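Long-range contact in potential RNA-dependent RNA polymerase (Human picobirnavirus, PDB 5I62), which synthesises RNA on an RNA template, serving both transcription and genome replication of this double-stranded RNA virus: residues 68-80 with 416-430. Residues are numbered along the deposited sequence; the frame is centred on the assembly and turned at random.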
# COMPACT_ATOMS: atom_id res chain seq x y z
N PHE A 68 -13.28 -16.99 4.23
CA PHE A 68 -12.60 -15.71 4.02
C PHE A 68 -13.09 -14.67 5.02
O PHE A 68 -12.29 -13.98 5.65
CB PHE A 68 -12.85 -15.29 2.57
CG PHE A 68 -12.53 -13.85 2.25
CD1 PHE A 68 -11.24 -13.45 1.95
CD2 PHE A 68 -13.55 -12.92 2.13
CE1 PHE A 68 -10.97 -12.14 1.59
CE2 PHE A 68 -13.28 -11.60 1.78
CZ PHE A 68 -11.98 -11.22 1.50
N GLU A 69 -14.41 -14.58 5.19
CA GLU A 69 -14.99 -13.65 6.15
C GLU A 69 -14.57 -13.99 7.58
O GLU A 69 -14.21 -13.10 8.36
CB GLU A 69 -16.51 -13.67 6.03
CG GLU A 69 -17.07 -13.00 4.77
CD GLU A 69 -17.39 -11.53 5.00
OE1 GLU A 69 -16.84 -10.95 5.97
OE2 GLU A 69 -18.18 -10.95 4.22
N ASP A 70 -14.65 -15.28 7.96
CA ASP A 70 -14.22 -15.73 9.28
C ASP A 70 -12.76 -15.39 9.54
O ASP A 70 -12.39 -14.96 10.64
CB ASP A 70 -14.41 -17.24 9.42
CG ASP A 70 -15.84 -17.63 9.76
OD1 ASP A 70 -16.65 -16.73 10.07
OD2 ASP A 70 -16.14 -18.84 9.73
N ASP A 71 -11.90 -15.61 8.54
CA ASP A 71 -10.49 -15.25 8.66
C ASP A 71 -10.31 -13.76 8.98
O ASP A 71 -9.56 -13.39 9.89
CB ASP A 71 -9.76 -15.61 7.37
CG ASP A 71 -8.30 -15.24 7.40
OD1 ASP A 71 -7.53 -15.84 8.18
OD2 ASP A 71 -7.92 -14.32 6.65
N LEU A 72 -10.98 -12.88 8.22
CA LEU A 72 -10.77 -11.45 8.43
C LEU A 72 -11.48 -10.95 9.69
O LEU A 72 -11.06 -9.95 10.28
CB LEU A 72 -11.22 -10.66 7.20
CG LEU A 72 -10.30 -10.88 5.99
CD1 LEU A 72 -10.78 -10.16 4.75
CD2 LEU A 72 -8.89 -10.41 6.34
N ARG A 73 -12.55 -11.63 10.09
CA ARG A 73 -13.21 -11.30 11.35
C ARG A 73 -12.24 -11.36 12.53
O ARG A 73 -12.35 -10.56 13.47
CB ARG A 73 -14.38 -12.25 11.59
CG ARG A 73 -15.10 -11.97 12.88
CD ARG A 73 -16.38 -12.76 13.00
NE ARG A 73 -17.31 -12.07 13.90
CZ ARG A 73 -18.29 -12.66 14.57
NH1 ARG A 73 -18.47 -13.97 14.45
NH2 ARG A 73 -19.08 -11.95 15.36
N LYS A 74 -11.27 -12.28 12.49
CA LYS A 74 -10.31 -12.41 13.58
C LYS A 74 -9.38 -11.20 13.68
O LYS A 74 -8.74 -11.04 14.72
CB LYS A 74 -9.48 -13.67 13.41
CG LYS A 74 -10.29 -14.95 13.30
CD LYS A 74 -9.35 -16.12 13.06
CE LYS A 74 -10.10 -17.43 13.09
NZ LYS A 74 -9.25 -18.50 12.49
N LYS A 75 -9.28 -10.37 12.64
CA LYS A 75 -8.42 -9.18 12.68
C LYS A 75 -9.18 -7.93 13.12
O LYS A 75 -8.54 -6.92 13.42
CB LYS A 75 -7.78 -8.92 11.31
CG LYS A 75 -6.92 -10.07 10.74
CD LYS A 75 -5.67 -10.38 11.56
CE LYS A 75 -4.79 -11.42 10.84
NZ LYS A 75 -3.51 -11.72 11.56
N VAL A 76 -10.51 -7.99 13.14
CA VAL A 76 -11.32 -6.83 13.49
C VAL A 76 -10.93 -6.33 14.88
O VAL A 76 -10.75 -7.12 15.81
CB VAL A 76 -12.81 -7.19 13.40
CG1 VAL A 76 -13.66 -6.09 13.97
CG2 VAL A 76 -13.18 -7.46 11.93
N GLY A 77 -10.74 -5.02 15.00
CA GLY A 77 -10.39 -4.42 16.26
C GLY A 77 -9.86 -3.01 16.10
O GLY A 77 -10.00 -2.37 15.05
N PRO A 78 -9.22 -2.50 17.16
CA PRO A 78 -8.71 -1.12 17.12
C PRO A 78 -7.68 -0.92 16.02
O PRO A 78 -7.03 -1.87 15.57
CB PRO A 78 -8.09 -0.94 18.51
CG PRO A 78 -8.76 -1.98 19.39
CD PRO A 78 -9.02 -3.15 18.47
N MET A 79 -7.54 0.34 15.59
CA MET A 79 -6.50 0.75 14.66
C MET A 79 -5.69 1.94 15.14
O MET A 79 -4.70 2.30 14.48
CB MET A 79 -7.11 1.12 13.30
CG MET A 79 -8.03 0.10 12.73
SD MET A 79 -9.09 0.84 11.48
CE MET A 79 -7.88 1.13 10.19
N SER A 80 -6.06 2.58 16.24
CA SER A 80 -5.46 3.84 16.61
C SER A 80 -4.31 3.71 17.60
O SER A 80 -3.61 4.70 17.84
CB SER A 80 -6.53 4.74 17.21
OG SER A 80 -7.05 4.14 18.38
N VAL A 416 -14.84 -9.82 -3.98
CA VAL A 416 -15.73 -9.65 -2.85
C VAL A 416 -14.91 -9.20 -1.65
O VAL A 416 -14.02 -9.93 -1.20
CB VAL A 416 -16.52 -10.93 -2.55
CG1 VAL A 416 -17.42 -10.71 -1.32
CG2 VAL A 416 -17.34 -11.37 -3.77
N TYR A 417 -15.21 -8.02 -1.14
CA TYR A 417 -14.57 -7.53 0.06
C TYR A 417 -15.32 -8.07 1.28
O TYR A 417 -16.53 -8.29 1.25
CB TYR A 417 -14.58 -6.00 0.04
CG TYR A 417 -13.66 -5.32 1.03
CD1 TYR A 417 -12.35 -5.03 0.70
CD2 TYR A 417 -14.14 -4.93 2.27
CE1 TYR A 417 -11.51 -4.37 1.61
CE2 TYR A 417 -13.32 -4.28 3.18
CZ TYR A 417 -12.01 -4.00 2.84
OH TYR A 417 -11.21 -3.36 3.75
N SER A 418 -14.57 -8.30 2.36
CA SER A 418 -15.18 -8.84 3.58
C SER A 418 -16.09 -7.80 4.23
O SER A 418 -15.64 -6.71 4.57
CB SER A 418 -14.09 -9.25 4.56
OG SER A 418 -14.65 -9.51 5.83
N THR A 419 -17.37 -8.16 4.43
CA THR A 419 -18.24 -7.28 5.21
C THR A 419 -17.76 -7.19 6.65
O THR A 419 -17.95 -6.16 7.31
CB THR A 419 -19.69 -7.77 5.17
OG1 THR A 419 -19.77 -9.12 5.65
CG2 THR A 419 -20.23 -7.68 3.75
N MET A 420 -17.17 -8.26 7.18
CA MET A 420 -16.67 -8.21 8.56
C MET A 420 -15.53 -7.21 8.68
O MET A 420 -15.50 -6.40 9.62
CB MET A 420 -16.23 -9.60 9.04
CG MET A 420 -17.38 -10.61 9.21
SD MET A 420 -18.66 -10.10 10.39
CE MET A 420 -17.68 -9.72 11.81
N ARG A 421 -14.59 -7.25 7.74
CA ARG A 421 -13.53 -6.24 7.73
C ARG A 421 -14.11 -4.84 7.59
O ARG A 421 -13.66 -3.90 8.26
CB ARG A 421 -12.54 -6.53 6.62
CG ARG A 421 -11.34 -5.57 6.60
CD ARG A 421 -10.27 -6.12 5.69
NE ARG A 421 -9.01 -5.38 5.68
CZ ARG A 421 -8.05 -5.50 6.59
NH1 ARG A 421 -8.19 -6.31 7.64
NH2 ARG A 421 -6.93 -4.79 6.45
N ALA A 422 -15.11 -4.68 6.72
CA ALA A 422 -15.76 -3.38 6.55
C ALA A 422 -16.34 -2.89 7.87
O ALA A 422 -16.15 -1.73 8.25
CB ALA A 422 -16.83 -3.46 5.47
N LEU A 423 -17.06 -3.76 8.58
CA LEU A 423 -17.69 -3.36 9.84
C LEU A 423 -16.66 -2.89 10.85
O LEU A 423 -16.88 -1.90 11.56
CB LEU A 423 -18.50 -4.51 10.42
CG LEU A 423 -19.85 -4.78 9.79
CD1 LEU A 423 -20.47 -6.00 10.44
CD2 LEU A 423 -20.73 -3.54 9.98
N GLY A 424 -15.54 -3.61 10.97
CA GLY A 424 -14.49 -3.18 11.88
C GLY A 424 -13.98 -1.78 11.55
O GLY A 424 -13.75 -0.97 12.45
N ARG A 425 -13.82 -1.49 10.26
CA ARG A 425 -13.34 -0.17 9.85
C ARG A 425 -14.40 0.90 10.05
O ARG A 425 -14.06 2.06 10.33
CB ARG A 425 -12.88 -0.21 8.41
CG ARG A 425 -11.72 -1.14 8.22
CD ARG A 425 -10.94 -0.86 6.97
NE ARG A 425 -9.67 -1.57 7.06
CZ ARG A 425 -8.55 -1.16 6.49
NH1 ARG A 425 -8.55 -0.04 5.77
NH2 ARG A 425 -7.44 -1.87 6.63
N LEU A 426 -15.67 0.56 9.85
CA LEU A 426 -16.73 1.53 10.13
C LEU A 426 -16.77 1.88 11.62
O LEU A 426 -17.08 3.02 12.00
CB LEU A 426 -18.07 0.97 9.68
CG LEU A 426 -18.26 0.85 8.16
CD1 LEU A 426 -19.56 0.13 7.84
CD2 LEU A 426 -18.21 2.22 7.51
N ALA A 427 -16.45 0.91 12.48
CA ALA A 427 -16.59 1.11 13.91
C ALA A 427 -15.36 1.73 14.56
O ALA A 427 -15.47 2.39 15.60
CB ALA A 427 -16.92 -0.23 14.58
N MET A 428 -14.19 1.56 13.95
CA MET A 428 -12.91 1.91 14.55
C MET A 428 -12.11 2.76 13.58
O MET A 428 -12.04 2.44 12.40
CB MET A 428 -12.10 0.67 14.89
CG MET A 428 -12.73 -0.22 15.91
SD MET A 428 -12.40 0.52 17.50
CE MET A 428 -12.92 -0.81 18.59
N GLN A 429 -11.48 3.81 14.08
CA GLN A 429 -10.69 4.65 13.19
C GLN A 429 -9.25 4.75 13.68
O GLN A 429 -8.94 4.50 14.85
CB GLN A 429 -11.30 6.04 13.04
CG GLN A 429 -11.44 6.80 14.33
CD GLN A 429 -12.37 7.98 14.17
OE1 GLN A 429 -12.84 8.26 13.06
NE2 GLN A 429 -12.64 8.69 15.27
N GLU A 430 -8.38 5.13 12.75
CA GLU A 430 -6.95 5.20 13.01
C GLU A 430 -6.56 6.48 13.73
O GLU A 430 -5.62 6.49 14.52
CB GLU A 430 -6.21 5.11 11.69
CG GLU A 430 -4.72 5.04 11.84
CD GLU A 430 -4.05 4.79 10.51
OE1 GLU A 430 -4.77 4.58 9.50
OE2 GLU A 430 -2.81 4.82 10.47
O HOH W 1 -10.39 -7.36 9.16
O HOH W 2 -9.39 2.41 16.54
O HOH W 3 -3.60 7.20 16.87
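The carboxylate of E69 sits over the first turn of helix 419-427 and takes four hydrogen bonds there. Its OE1 accepts the backbone N of M420 at 3.0 Å through the syn lone pair, nearly straight at 167°, and the hydroxyl of S418 (OG to OE1 2.6 Å) from well above the carboxylate plane. OE2 is gripped by both donors of T419, N at 2.9 Å and OG1, which come from opposite faces of that plane. A bend at chi2 (-92°) turns the carboxylate onto this helix start. Glutamate suits the place: an anion can meet the N-H groups left open there and should be stabilised by the helix dipole. Serine at the N-cap does two jobs, since S418 OG gives its proton to E69 and accepts from R421 N. H457 adds a bond to OE2.

Beside this site, L72 presses CD1 on S418 CB at 3.4 Å, a tight carbon contact, while water 1 links its carbonyl O to R421 NH1. The methyl of M420, folded back by two bent torsions, lies 3.2 Å (CE to NE) from the extended chain of R73, whose guanidinium pairs with D49 of helix 44-55. Farther along, V76 sets CG1 against G424 CA at 3.7 Å; G424, having no side chain, lets the valine methyl rest directly on its CA.

At the far end of the helix and just past it, M428 lays CG by G77 O, M79 sets SD beside M428 O and its methyl over one face of the R425 guanidinium, which forms a salt bridge with E190, and water 2 joins M79 N to Q429 O. Chain segments far apart in the polymerase sequence are thus joined by hydrogen bonds to one carboxylate at the helix start, and beyond it by van der Waals packing, much of it on backbone oxygens, with ordered waters bridging between.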